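Local coordinates for protein peptide methionine sulfoxide reductase MsrA (Corynebacterium diphtheriae, PDB 4D7L) that reduces the S-epimer of methionine sulfoxide, free or in oxidised proteins, back to methionine and so probably serves as a repair enzyme, at residues P43-P48 and Y207-D212; T56-P61 and V86-V91; C72-E77 and Q216-N221; Y155-Y160 and I192-L197. One frame throughout, in Å; residues are numbered along the deposited sequence. Where two conformers were deposited one is given.

Interaction 1: residues P43-P48 and Y207-D212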
loop_
_atom_site.group_PDB
_atom_site.type_symbol
_atom_site.label_atom_id
_atom_site.label_comp_id
_atom_site.label_asym_id
_atom_site.label_seq_id
_atom_site.Cartn_x
_atom_site.Cartn_y
_atom_site.Cartn_z
ATOM N N PRO A 43 17.551 -8.080 -2.379
ATOM C CA PRO A 43 16.671 -6.912 -2.436
ATOM C C PRO A 43 16.934 -6.066 -3.670
ATOM O O PRO A 43 18.072 -5.915 -4.104
ATOM C CB PRO A 43 17.032 -6.114 -1.174
ATOM C CG PRO A 43 17.808 -7.017 -0.332
ATOM C CD PRO A 43 18.415 -8.065 -1.184
ATOM N N VAL A 44 15.871 -5.510 -4.222
ATOM C CA VAL A 44 16.016 -4.647 -5.367
ATOM C C VAL A 44 16.622 -3.306 -4.941
ATOM O O VAL A 44 17.431 -2.703 -5.662
ATOM C CB VAL A 44 14.627 -4.434 -6.018
ATOM C CG1 VAL A 44 14.627 -3.235 -6.921
ATOM C CG2 VAL A 44 14.184 -5.707 -6.771
ATOM N N LEU A 45 16.298 -2.888 -3.722
ATOM C CA LEU A 45 16.840 -1.653 -3.157
ATOM C C LEU A 45 17.497 -1.981 -1.807
ATOM O O LEU A 45 16.896 -1.774 -0.751
ATOM C CB LEU A 45 15.704 -0.625 -2.987
ATOM C CG LEU A 45 16.010 0.736 -2.340
ATOM C CD1 LEU A 45 17.156 1.387 -3.042
ATOM C CD2 LEU A 45 14.759 1.659 -2.341
ATOM N N PRO A 46 18.728 -2.496 -1.829
ATOM C CA PRO A 46 19.299 -2.964 -0.563
ATOM C C PRO A 46 19.656 -1.829 0.403
ATOM O O PRO A 46 19.634 -2.043 1.614
ATOM C CB PRO A 46 20.563 -3.699 -1.007
ATOM C CG PRO A 46 20.931 -3.061 -2.312
ATOM C CD PRO A 46 19.617 -2.740 -2.971
ATOM N N ASN A 47 19.927 -0.642 -0.128
ATOM C CA ASN A 47 20.346 0.484 0.691
ATOM C C ASN A 47 19.523 1.751 0.430
ATOM O O ASN A 47 19.973 2.656 -0.243
ATOM C CB ASN A 47 21.835 0.727 0.481
ATOM C CG ASN A 47 22.676 -0.437 1.005
ATOM O OD1 ASN A 47 22.420 -0.954 2.095
ATOM N ND2 ASN A 47 23.639 -0.888 0.210
ATOM N N PRO A 48 18.284 1.777 0.928
ATOM C CA PRO A 48 17.374 2.912 0.723
ATOM C C PRO A 48 17.963 4.201 1.293
ATOM O O PRO A 48 18.681 4.165 2.289
ATOM C CB PRO A 48 16.120 2.508 1.494
ATOM C CG PRO A 48 16.616 1.524 2.517
ATOM C CD PRO A 48 17.725 0.780 1.859
ATOM N N TYR A 207 7.549 -7.846 3.061
ATOM C CA TYR A 207 7.357 -6.666 2.229
ATOM C C TYR A 207 8.647 -6.378 1.476
ATOM O O TYR A 207 9.733 -6.482 2.050
ATOM C CB TYR A 207 6.962 -5.473 3.112
ATOM C CG TYR A 207 7.091 -4.098 2.501
ATOM C CD1 TYR A 207 6.110 -3.616 1.635
ATOM C CD2 TYR A 207 8.152 -3.241 2.858
ATOM C CE1 TYR A 207 6.188 -2.331 1.093
ATOM C CE2 TYR A 207 8.241 -1.938 2.311
ATOM C CZ TYR A 207 7.252 -1.500 1.449
ATOM O OH TYR A 207 7.316 -0.229 0.924
ATOM N N TYR A 208 8.524 -6.007 0.203
ATOM C CA TYR A 208 9.687 -5.752 -0.647
ATOM C C TYR A 208 9.661 -4.324 -1.146
ATOM O O TYR A 208 8.685 -3.915 -1.770
ATOM C CB TYR A 208 9.697 -6.715 -1.856
ATOM C CG TYR A 208 9.676 -8.165 -1.449
ATOM C CD1 TYR A 208 10.829 -8.774 -0.930
ATOM C CD2 TYR A 208 8.514 -8.930 -1.576
ATOM C CE1 TYR A 208 10.835 -10.119 -0.556
ATOM C CE2 TYR A 208 8.511 -10.279 -1.190
ATOM C CZ TYR A 208 9.666 -10.860 -0.690
ATOM O OH TYR A 208 9.658 -12.197 -0.332
ATOM N N MET A 209 10.717 -3.566 -0.879
ATOM C CA MET A 209 10.749 -2.181 -1.336
ATOM C C MET A 209 10.868 -2.087 -2.836
ATOM O O MET A 209 11.629 -2.837 -3.438
ATOM C CB MET A 209 11.918 -1.415 -0.710
ATOM C CG MET A 209 11.851 -1.214 0.777
ATOM S SD MET A 209 13.217 -0.130 1.298
ATOM C CE MET A 209 12.647 1.477 0.786
ATOM N N ALA A 210 10.153 -1.125 -3.426
ATOM C CA ALA A 210 10.309 -0.795 -4.835
ATOM C C ALA A 210 11.634 -0.057 -5.070
ATOM O O ALA A 210 12.253 0.417 -4.117
ATOM C CB ALA A 210 9.121 0.058 -5.309
ATOM N N GLU A 211 12.034 0.062 -6.337
ATOM C CA GLU A 211 13.223 0.795 -6.737
ATOM C C GLU A 211 13.272 2.200 -6.138
ATOM O O GLU A 211 12.241 2.789 -5.837
ATOM C CB GLU A 211 13.277 0.911 -8.277
ATOM C CG GLU A 211 13.577 -0.429 -8.999
ATOM C CD GLU A 211 12.327 -1.301 -9.246
ATOM O OE1 GLU A 211 11.254 -1.058 -8.644
ATOM O OE2 GLU A 211 12.431 -2.240 -10.056
ATOM N N ASP A 212 14.475 2.734 -5.981
ATOM C CA ASP A 212 14.673 4.075 -5.412
ATOM C C ASP A 212 13.834 5.187 -6.070
ATOM O O ASP A 212 13.333 6.105 -5.399
ATOM C CB ASP A 212 16.164 4.430 -5.506
ATOM C CG ASP A 212 16.479 5.806 -4.930
ATOM O OD1 ASP A 212 16.337 5.994 -3.698
ATOM O OD2 ASP A 212 16.866 6.694 -5.717
HETATM O O HOH W 1 14.062 -3.729 -2.254
#

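Interaction 2: residues T56-P61 and V86-V91. With PGE (triethylene glycol), chain G.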
loop_
_atom_site.group_PDB
_atom_site.type_symbol
_atom_site.label_atom_id
_atom_site.label_comp_id
_atom_site.label_asym_id
_atom_site.label_seq_id
_atom_site.Cartn_x
_atom_site.Cartn_y
_atom_site.Cartn_z
ATOM N N THR A 56 14.030 10.431 7.281
ATOM C CA THR A 56 14.198 9.284 8.179
ATOM C C THR A 56 14.464 7.967 7.450
ATOM O O THR A 56 14.308 7.878 6.224
ATOM C CB THR A 56 12.943 9.115 9.065
ATOM O OG1 THR A 56 11.780 9.116 8.228
ATOM C CG2 THR A 56 12.840 10.283 10.056
ATOM N N LEU A 57 14.864 6.942 8.209
ATOM C CA LEU A 57 14.831 5.553 7.715
ATOM C C LEU A 57 13.988 4.719 8.655
ATOM O O LEU A 57 13.653 5.203 9.710
ATOM C CB LEU A 57 16.230 4.959 7.619
ATOM C CG LEU A 57 17.123 5.502 6.513
ATOM C CD1 LEU A 57 18.574 5.080 6.749
ATOM C CD2 LEU A 57 16.604 5.030 5.151
ATOM N N ARG A 58 13.654 3.473 8.318
ATOM C CA ARG A 58 12.784 2.698 9.213
ATOM C C ARG A 58 13.557 2.293 10.467
ATOM O O ARG A 58 14.778 2.420 10.519
ATOM C CB ARG A 58 12.219 1.451 8.513
ATOM C CG ARG A 58 13.188 0.252 8.434
ATOM C CD ARG A 58 12.522 -0.972 7.816
ATOM N NE ARG A 58 11.855 -0.662 6.546
ATOM C CZ ARG A 58 12.424 -0.793 5.352
ATOM N NH1 ARG A 58 13.667 -1.259 5.258
ATOM N NH2 ARG A 58 11.747 -0.481 4.255
ATOM N N GLY A 59 12.844 1.865 11.500
ATOM C CA GLY A 59 13.491 1.291 12.668
ATOM C C GLY A 59 13.730 2.177 13.873
ATOM O O GLY A 59 14.581 1.868 14.700
ATOM N N GLN A 60 12.924 3.222 14.032
ATOM C CA GLN A 60 13.069 4.106 15.182
ATOM C C GLN A 60 12.394 3.418 16.338
ATOM O O GLN A 60 11.282 2.912 16.185
ATOM C CB GLN A 60 12.426 5.478 14.971
ATOM C CG GLN A 60 12.252 6.287 16.271
ATOM C CD GLN A 60 11.293 7.481 16.146
ATOM O OE1 GLN A 60 11.386 8.271 15.199
ATOM N NE2 GLN A 60 10.365 7.607 17.088
ATOM N N PRO A 61 13.090 3.336 17.478
ATOM C CA PRO A 61 12.547 2.711 18.684
ATOM C C PRO A 61 11.223 3.360 19.039
ATOM O O PRO A 61 11.070 4.549 18.795
ATOM C CB PRO A 61 13.600 3.025 19.752
ATOM C CG PRO A 61 14.850 3.232 18.988
ATOM C CD PRO A 61 14.437 3.887 17.705
ATOM N N VAL A 86 3.126 10.145 11.494
ATOM C CA VAL A 86 3.827 9.191 10.618
ATOM C C VAL A 86 5.273 9.643 10.523
ATOM O O VAL A 86 5.535 10.814 10.274
ATOM C CB VAL A 86 3.173 9.109 9.231
ATOM C CG1 VAL A 86 4.046 8.299 8.246
ATOM C CG2 VAL A 86 1.779 8.490 9.355
ATOM N N VAL A 87 6.218 8.759 10.810
ATOM C CA VAL A 87 7.605 9.219 10.922
ATOM C C VAL A 87 8.500 8.714 9.788
ATOM O O VAL A 87 9.583 9.246 9.590
ATOM C CB VAL A 87 8.231 8.815 12.279
ATOM C CG1 VAL A 87 7.555 9.577 13.414
ATOM C CG2 VAL A 87 8.130 7.332 12.499
ATOM N N TYR A 88 8.031 7.712 9.049
ATOM C CA TYR A 88 8.734 7.186 7.872
ATOM C C TYR A 88 7.721 6.483 6.978
ATOM O O TYR A 88 6.767 5.871 7.477
ATOM C CB TYR A 88 9.846 6.207 8.278
ATOM C CG TYR A 88 10.547 5.513 7.115
ATOM C CD1 TYR A 88 11.548 6.162 6.395
ATOM C CD2 TYR A 88 10.204 4.208 6.736
ATOM C CE1 TYR A 88 12.201 5.528 5.324
ATOM C CE2 TYR A 88 10.842 3.563 5.666
ATOM C CZ TYR A 88 11.849 4.225 4.976
ATOM O OH TYR A 88 12.495 3.612 3.914
ATOM N N THR A 89 7.918 6.571 5.666
ATOM C CA THR A 89 7.158 5.743 4.727
ATOM C C THR A 89 8.072 5.179 3.631
ATOM O O THR A 89 9.162 5.706 3.387
ATOM C CB THR A 89 6.015 6.519 4.018
ATOM O OG1 THR A 89 6.582 7.540 3.185
ATOM C CG2 THR A 89 5.036 7.135 5.026
ATOM N N SER A 90 7.631 4.110 2.984
ATOM C CA SER A 90 8.250 3.664 1.728
ATOM C C SER A 90 7.167 3.012 0.884
ATOM O O SER A 90 6.060 2.777 1.376
ATOM C CB SER A 90 9.418 2.688 1.975
ATOM O OG SER A 90 8.947 1.411 2.396
ATOM N N VAL A 91 7.477 2.750 -0.380
ATOM C CA VAL A 91 6.564 2.026 -1.243
ATOM C C VAL A 91 7.187 0.750 -1.760
ATOM O O VAL A 91 8.424 0.602 -1.880
ATOM C CB VAL A 91 6.093 2.873 -2.452
ATOM C CG1 VAL A 91 5.232 4.039 -1.954
ATOM C CG2 VAL A 91 7.284 3.377 -3.281
HETATM C C1 PGE G . 11.528 7.457 12.141
HETATM O O1 PGE G . 12.343 8.168 13.051
HETATM C C2 PGE G . 12.314 6.219 11.823
HETATM O O2 PGE G . 11.571 5.012 11.804
#

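Interaction 3: residues C72-E77 and Q216-N221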
loop_
_atom_site.group_PDB
_atom_site.type_symbol
_atom_site.label_atom_id
_atom_site.label_comp_id
_atom_site.label_asym_id
_atom_site.label_seq_id
_atom_site.Cartn_x
_atom_site.Cartn_y
_atom_site.Cartn_z
ATOM N N CYS A 72 -2.754 3.140 -6.538
ATOM C CA CYS A 72 -1.469 3.724 -6.958
ATOM C C CYS A 72 -0.659 4.187 -5.758
ATOM O O CYS A 72 -1.062 5.111 -5.040
ATOM C CB CYS A 72 -1.697 4.900 -7.906
ATOM S SG CYS A 72 -0.170 5.842 -8.239
ATOM N N TYR A 73 0.463 3.510 -5.490
ATOM C CA TYR A 73 1.168 3.859 -4.249
ATOM C C TYR A 73 1.850 5.249 -4.232
ATOM O O TYR A 73 2.261 5.703 -3.178
ATOM C CB TYR A 73 2.170 2.791 -3.776
ATOM C CG TYR A 73 3.207 2.249 -4.741
ATOM C CD1 TYR A 73 3.883 3.089 -5.618
ATOM C CD2 TYR A 73 3.712 0.963 -4.552
ATOM C CE1 TYR A 73 4.896 2.605 -6.437
ATOM C CE2 TYR A 73 4.743 0.473 -5.333
ATOM C CZ TYR A 73 5.337 1.301 -6.273
ATOM O OH TYR A 73 6.380 0.818 -7.041
ATOM N N TRP A 74 2.047 5.907 -5.378
ATOM C CA TRP A 74 2.665 7.232 -5.347
ATOM C C TRP A 74 1.791 8.209 -4.563
ATOM O O TRP A 74 2.270 8.926 -3.692
ATOM C CB TRP A 74 2.855 7.787 -6.746
ATOM C CG TRP A 74 3.794 7.028 -7.616
ATOM C CD1 TRP A 74 4.776 6.142 -7.238
ATOM C CD2 TRP A 74 3.821 7.091 -9.034
ATOM N NE1 TRP A 74 5.425 5.655 -8.366
ATOM C CE2 TRP A 74 4.853 6.230 -9.478
ATOM C CE3 TRP A 74 3.076 7.808 -9.983
ATOM C CZ2 TRP A 74 5.159 6.078 -10.826
ATOM C CZ3 TRP A 74 3.379 7.652 -11.335
ATOM C CH2 TRP A 74 4.411 6.793 -11.741
ATOM N N GLY A 75 0.505 8.231 -4.893
ATOM C CA GLY A 75 -0.425 9.132 -4.230
ATOM C C GLY A 75 -0.648 8.692 -2.804
ATOM O O GLY A 75 -0.774 9.509 -1.901
ATOM N N ALA A 76 -0.719 7.383 -2.605
ATOM C CA ALA A 76 -0.920 6.850 -1.277
ATOM C C ALA A 76 0.258 7.182 -0.369
ATOM O O ALA A 76 0.059 7.497 0.795
ATOM C CB ALA A 76 -1.131 5.332 -1.350
ATOM N N GLU A 77 1.486 7.117 -0.885
ATOM C CA GLU A 77 2.631 7.388 -0.006
ATOM C C GLU A 77 2.610 8.837 0.473
ATOM O O GLU A 77 2.911 9.124 1.637
ATOM C CB GLU A 77 3.982 7.107 -0.692
ATOM C CG GLU A 77 5.093 6.893 0.393
ATOM C CD GLU A 77 6.537 7.088 -0.095
ATOM O OE1 GLU A 77 6.782 7.226 -1.318
ATOM O OE2 GLU A 77 7.444 7.096 0.766
ATOM N N GLN A 216 9.038 8.265 -2.591
ATOM C CA GLN A 216 8.659 9.684 -2.623
ATOM C C GLN A 216 8.663 10.244 -4.039
ATOM O O GLN A 216 9.068 11.381 -4.273
ATOM C CB GLN A 216 9.586 10.514 -1.724
ATOM C CG GLN A 216 9.553 10.095 -0.249
ATOM C CD GLN A 216 10.593 9.036 0.072
ATOM O OE1 GLN A 216 11.789 9.269 -0.091
ATOM N NE2 GLN A 216 10.142 7.871 0.527
ATOM N N TYR A 217 8.196 9.434 -4.983
ATOM C CA TYR A 217 8.177 9.822 -6.390
ATOM C C TYR A 217 7.574 11.209 -6.643
ATOM O O TYR A 217 8.129 12.018 -7.395
ATOM C CB TYR A 217 7.390 8.776 -7.198
ATOM C CG TYR A 217 7.267 9.125 -8.658
ATOM C CD1 TYR A 217 8.338 8.960 -9.523
ATOM C CD2 TYR A 217 6.057 9.608 -9.186
ATOM C CE1 TYR A 217 8.223 9.280 -10.876
ATOM C CE2 TYR A 217 5.937 9.930 -10.536
ATOM C CZ TYR A 217 7.023 9.763 -11.374
ATOM O OH TYR A 217 6.908 10.082 -12.712
ATOM N N LEU A 218 6.430 11.472 -6.028
ATOM C CA LEU A 218 5.718 12.710 -6.306
ATOM C C LEU A 218 6.448 13.920 -5.748
ATOM O O LEU A 218 6.302 15.028 -6.264
ATOM C CB LEU A 218 4.308 12.641 -5.740
ATOM C CG LEU A 218 3.439 11.580 -6.411
ATOM C CD1 LEU A 218 2.054 11.600 -5.775
ATOM C CD2 LEU A 218 3.367 11.805 -7.939
ATOM N N HIS A 219 7.238 13.720 -4.698
ATOM C CA HIS A 219 8.068 14.817 -4.199
ATOM C C HIS A 219 9.273 15.073 -5.118
ATOM O O HIS A 219 9.603 16.220 -5.434
ATOM C CB HIS A 219 8.556 14.535 -2.776
ATOM C CG HIS A 219 9.392 15.650 -2.211
ATOM N ND1 HIS A 219 8.832 16.785 -1.665
ATOM C CD2 HIS A 219 10.729 15.835 -2.184
ATOM C CE1 HIS A 219 9.798 17.609 -1.290
ATOM N NE2 HIS A 219 10.961 17.051 -1.587
ATOM N N LYS A 220 9.949 14.000 -5.514
ATOM C CA LYS A 220 11.133 14.096 -6.364
ATOM C C LYS A 220 10.794 14.606 -7.753
ATOM O O LYS A 220 11.606 15.276 -8.382
ATOM C CB LYS A 220 11.815 12.724 -6.499
ATOM C CG LYS A 220 12.448 12.200 -5.207
ATOM C CD LYS A 220 12.837 10.729 -5.366
ATOM C CE LYS A 220 13.494 10.165 -4.115
ATOM N NZ LYS A 220 13.675 8.676 -4.287
ATOM N N ASN A 221 9.615 14.242 -8.255
ATOM C CA ASN A 221 9.224 14.666 -9.589
ATOM C C ASN A 221 7.867 15.351 -9.543
ATOM O O ASN A 221 6.826 14.720 -9.738
ATOM C CB ASN A 221 9.190 13.472 -10.548
ATOM C CG ASN A 221 8.742 13.870 -11.930
ATOM O OD1 ASN A 221 8.834 15.051 -12.312
ATOM N ND2 ASN A 221 8.257 12.901 -12.701
HETATM O O HOH W 2 5.097 9.643 -4.164
#

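Interaction 4: residues Y155-Y160 and I192-L197. With CAC (cacodylate ion), chain D.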
loop_
_atom_site.group_PDB
_atom_site.type_symbol
_atom_site.label_atom_id
_atom_site.label_comp_id
_atom_site.label_asym_id
_atom_site.label_seq_id
_atom_site.Cartn_x
_atom_site.Cartn_y
_atom_site.Cartn_z
ATOM N N TYR A 155 -3.545 -3.466 -7.663
ATOM C CA TYR A 155 -4.183 -2.254 -7.142
ATOM C C TYR A 155 -5.248 -2.567 -6.094
ATOM O O TYR A 155 -5.987 -1.667 -5.679
ATOM C CB TYR A 155 -4.802 -1.440 -8.290
ATOM C CG TYR A 155 -3.738 -0.986 -9.257
ATOM C CD1 TYR A 155 -2.810 -0.023 -8.881
ATOM C CD2 TYR A 155 -3.634 -1.553 -10.525
ATOM C CE1 TYR A 155 -1.802 0.375 -9.735
ATOM C CE2 TYR A 155 -2.649 -1.151 -11.400
ATOM C CZ TYR A 155 -1.723 -0.186 -10.991
ATOM O OH TYR A 155 -0.717 0.210 -11.840
ATOM N N ARG A 156 -5.328 -3.826 -5.663
ATOM C CA ARG A 156 -6.393 -4.216 -4.727
ATOM C C ARG A 156 -6.197 -3.614 -3.329
ATOM O O ARG A 156 -5.085 -3.291 -2.919
ATOM C CB ARG A 156 -6.499 -5.750 -4.623
ATOM C CG ARG A 156 -5.321 -6.476 -3.913
ATOM C CD ARG A 156 -5.500 -7.999 -4.109
ATOM N NE ARG A 156 -4.534 -8.821 -3.376
ATOM C CZ ARG A 156 -3.332 -9.167 -3.840
ATOM N NH1 ARG A 156 -2.917 -8.703 -5.014
ATOM N NH2 ARG A 156 -2.526 -9.950 -3.116
ATOM N N SER A 157 -7.299 -3.490 -2.595
ATOM C CA SER A 157 -7.289 -2.907 -1.252
ATOM C C SER A 157 -6.692 -3.884 -0.242
ATOM O O SER A 157 -7.013 -5.079 -0.294
ATOM C CB SER A 157 -8.728 -2.551 -0.853
ATOM O OG SER A 157 -8.776 -1.953 0.429
ATOM N N ALA A 158 -5.815 -3.410 0.647
ATOM C CA ALA A 158 -5.207 -4.309 1.636
ATOM C C ALA A 158 -4.739 -3.583 2.890
ATOM O O ALA A 158 -4.387 -2.392 2.855
ATOM C CB ALA A 158 -4.022 -5.098 1.015
ATOM N N ILE A 159 -4.756 -4.315 3.999
ATOM C CA ILE A 159 -4.080 -3.907 5.225
ATOM C C ILE A 159 -3.290 -5.109 5.731
ATOM O O ILE A 159 -3.878 -6.141 6.078
ATOM C CB ILE A 159 -5.053 -3.444 6.323
ATOM C CG1 ILE A 159 -5.894 -2.256 5.844
ATOM C CG2 ILE A 159 -4.270 -3.045 7.597
ATOM C CD1 ILE A 159 -7.067 -1.928 6.769
ATOM N N TYR A 160 -1.962 -5.001 5.763
ATOM C CA TYR A 160 -1.157 -6.075 6.365
ATOM C C TYR A 160 -0.549 -5.572 7.663
ATOM O O TYR A 160 -0.029 -4.469 7.718
ATOM C CB TYR A 160 -0.054 -6.557 5.410
ATOM C CG TYR A 160 -0.579 -6.958 4.029
ATOM C CD1 TYR A 160 -1.683 -7.800 3.897
ATOM C CD2 TYR A 160 0.030 -6.481 2.869
ATOM C CE1 TYR A 160 -2.181 -8.166 2.624
ATOM C CE2 TYR A 160 -0.453 -6.833 1.602
ATOM C CZ TYR A 160 -1.550 -7.667 1.497
ATOM O OH TYR A 160 -2.017 -7.996 0.266
ATOM N N ILE A 192 -17.224 -5.139 0.871
ATOM C CA ILE A 192 -15.854 -4.655 1.010
ATOM C C ILE A 192 -14.890 -5.736 0.526
ATOM O O ILE A 192 -15.045 -6.887 0.906
ATOM C CB ILE A 192 -15.523 -4.290 2.466
ATOM C CG1 ILE A 192 -16.332 -3.062 2.896
ATOM C CG2 ILE A 192 -14.029 -4.006 2.614
ATOM C CD1 ILE A 192 -16.285 -2.778 4.390
ATOM N N THR A 193 -13.905 -5.378 -0.291
ATOM C CA THR A 193 -12.984 -6.383 -0.834
ATOM C C THR A 193 -11.578 -6.318 -0.205
ATOM O O THR A 193 -10.698 -7.109 -0.551
ATOM C CB THR A 193 -12.844 -6.221 -2.366
ATOM O OG1 THR A 193 -12.351 -4.911 -2.659
ATOM C CG2 THR A 193 -14.194 -6.405 -3.044
ATOM N N THR A 194 -11.362 -5.367 0.702
ATOM C CA THR A 194 -10.067 -5.231 1.406
ATOM C C THR A 194 -9.570 -6.558 1.994
ATOM O O THR A 194 -10.291 -7.244 2.684
ATOM C CB THR A 194 -10.182 -4.208 2.574
ATOM O OG1 THR A 194 -10.761 -2.995 2.086
ATOM C CG2 THR A 194 -8.799 -3.905 3.218
ATOM N N GLU A 195 -8.328 -6.896 1.695
ATOM C CA GLU A 195 -7.647 -8.088 2.200
ATOM C C GLU A 195 -6.901 -7.732 3.500
ATOM O O GLU A 195 -6.082 -6.809 3.491
ATOM C CB GLU A 195 -6.705 -8.542 1.086
ATOM C CG GLU A 195 -5.817 -9.703 1.259
ATOM C CD GLU A 195 -5.083 -9.916 -0.052
ATOM O OE1 GLU A 195 -5.768 -10.107 -1.095
ATOM O OE2 GLU A 195 -3.845 -9.786 -0.066
ATOM N N ILE A 196 -7.202 -8.397 4.622
ATOM C CA ILE A 196 -6.601 -8.017 5.893
ATOM C C ILE A 196 -5.973 -9.231 6.579
ATOM O O ILE A 196 -6.663 -10.218 6.844
ATOM C CB ILE A 196 -7.641 -7.391 6.865
ATOM C CG1 ILE A 196 -8.331 -6.169 6.246
ATOM C CG2 ILE A 196 -6.971 -7.000 8.182
ATOM C CD1 ILE A 196 -9.529 -5.682 7.097
ATOM N N LEU A 197 -4.672 -9.170 6.851
ATOM C CA LEU A 197 -3.969 -10.272 7.533
ATOM C C LEU A 197 -2.571 -9.821 7.954
ATOM O O LEU A 197 -2.068 -8.821 7.456
ATOM C CB LEU A 197 -3.886 -11.517 6.628
ATOM C CG LEU A 197 -3.102 -11.420 5.317
ATOM C CD1 LEU A 197 -2.738 -12.811 4.802
ATOM C CD2 LEU A 197 -3.902 -10.676 4.241
HETATM AS AS CAC D . 1.518 3.169 -10.497
HETATM O O1 CAC D . 1.644 1.457 -10.781
HETATM O O2 CAC D . -0.143 3.585 -10.186
HETATM C C1 CAC D . 2.150 4.142 -12.079
HETATM C C2 CAC D . 2.617 3.658 -8.946
HETATM O O HOH W 3 -9.713 -4.750 -3.444
HETATM O O HOH W 4 -8.345 -6.828 -1.853
#

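Interaction 1: residues P43-P48 and Y207-D212
Two torsions bring L45 and M209 together: L45 carries CG anti to its own nitrogen (chi1 177°), and the M209 chain, straight through chi2, bends at chi3 (76°), which swings its methyl group round to the 43-48 loop. M209 CE touches two residues of that loop, 3.8 Å from L45 CD2 and 3.7 Å from P48 CB, with the sulfur beside the proline ring. L45 CD2 also packs on the backbone, 3.3 Å from A210 O, while CD1 reaches D212 CB. Further along, V44 CG1 rests on E211 CG at 3.6 Å; the carboxylate of E211 itself is turned to the backbone nitrogen of Y103. No direct hydrogen bond joins the segments, but a water accepts from L45 N and donates to M209 O, 2.8 Å from each. The arrangement is that of an irregular N-terminal arm packed, mainly by apolar contacts, against the short outermost strand 208-209 of the mixed sheet.

Interaction 2: residues T56-P61 and V86-V91
It is mainly the backbone of L57-R58 that covers one face of the Y88 ring: R58 N sits 3.6 Å above the ring plane, over its centre, and L57 C lies over the same face nearer the rim. With CG anti to the backbone nitrogen (chi1 175°), Y88 extends its ring from the strand beneath the crossing loop, and R58 CB meets CE2 at 3.8 Å. At the ring's edge is T56, whose carbonyl oxygen is 3.3 Å from Y88 CD1. The hydroxyl of T56 donates the one direct hydrogen bond between the segments, to V87 O at 2.6 Å; it arrives in the carbonyl plane, on a lone pair, with a C=O...donor angle of 145°. The R58 chain, bent at chi3, carries its guanidinium along the strand toward S90, nearly perpendicular to the Y88 ring (planes 86° apart), with S90 OG near its plane. Its firm partner is E118 on strand 114-121, which forms a salt bridge with R58 NE and also bonds S90 OG. A triethylene glycol, probably from the crystallisation liquor, lies between Q60 and V87; Q60 N donates to its O2 at 3.2 Å, and V87 CG2 touches its C1. On the strand side, V87 and Y88 together pair with V120 on the neighbouring strand, a classic beta bulge at the start of strand 86-94, over which the loop preceding strand 64-69 passes.

Interaction 3: residues C72-E77 and Q216-N221
The first turns of two helices meet here, with the CA atoms of W74 and Y217 6.2 Å apart and C72 and Q216 at the respective N-cap positions. W74 and Y217 stack face to face, the tyrosine ring lying over the six-membered ring of the indole with centroids 3.9 Å apart and planes inclined by 24°. Y217 CB continues the overlap as a CH-pi contact above the five-membered ring. Helix 73-81 begins directly after C72, the predicted catalytic cysteine, which is disulfide-linked to C226 in this structure; the short helix 217-220 of the C-terminal region therefore packs close to the active site. Beside the stack, L218 CD1 approaches W74 O at 3.4 Å, and a water donates to that carbonyl while accepting from L218 N. One turn on, the extended side chain of E77 grips Q216 with both oxygens through their syn lone pairs: OE1 takes Q216 N at 2.8 Å, and OE2 takes NE2 at 2.8 Å in an almost straight bond of 168°, lying in the amide plane. The carboxylate and amide planes are 65° apart. T89 OG1 is a further partner of E77 OE2, while Q216 OE1 is held by the backbone nitrogen of A52.

Interaction 4: residues Y155-Y160 and I192-L197
The carboxylate of E195 meets both Y160, on the neighbouring parallel strand, and R156, just before that strand, in a beta-alpha-beta crossover whose helix 166-186 connects strand 158-161 to edge strand 195-198. E195 is fully extended (chi1 178°, chi2 177°), which carries its head across to the neighbouring strand. Its OE1 receives R156 NE at 2.9 Å in a salt bridge; the oxygen lies close to the guanidinium plane, but the two planar groups are turned 47° apart, and a weak second bond runs from NH2 to OE2. R156 NH2 also has N112 O as a partner. The hydroxyl of Y160 donates to OE2 at 2.6 Å from above the carboxylate plane, so OE2 is held by both residues. At the edge of the Y160 ring lies L197 CD2, the two side chains running side by side in the same direction. I159 and I196 lie on the other face of the sheet. Within these segments the backbone ladder runs E195 N to S157 O, I159 N to E195 O and L197 N to I159 O. Where it begins, the hydroxyls of S157 and T194 meet in a hydrogen bond, OG to OG1, of 2.8 Å.

Interactions 1, 2 and 4 reach the mixed six-stranded sheet. Interaction 4 pairs strand 195-198, outermost at one end, with 158-161; interactions 1 and 2 lay N-terminal loops over the other end, on adjoining strands 208-209 and 86-94, their centres 14 Å apart and each about 22 Å from that of interaction 4. Interaction 3 flanks the sheet and touches all three others. Between interactions 1 and 2, Y207 OH meets S90 OG; between 2 and 3, T89 OG1 meets E77 OE2. Along the chain, interaction 2 lies between the segments of interaction 1, as does interaction 4, whereas interaction 3 alternates with 1 and 2. Interaction 3 sets C-terminal helix 217-220 against the helix following the predicted active-site cysteine.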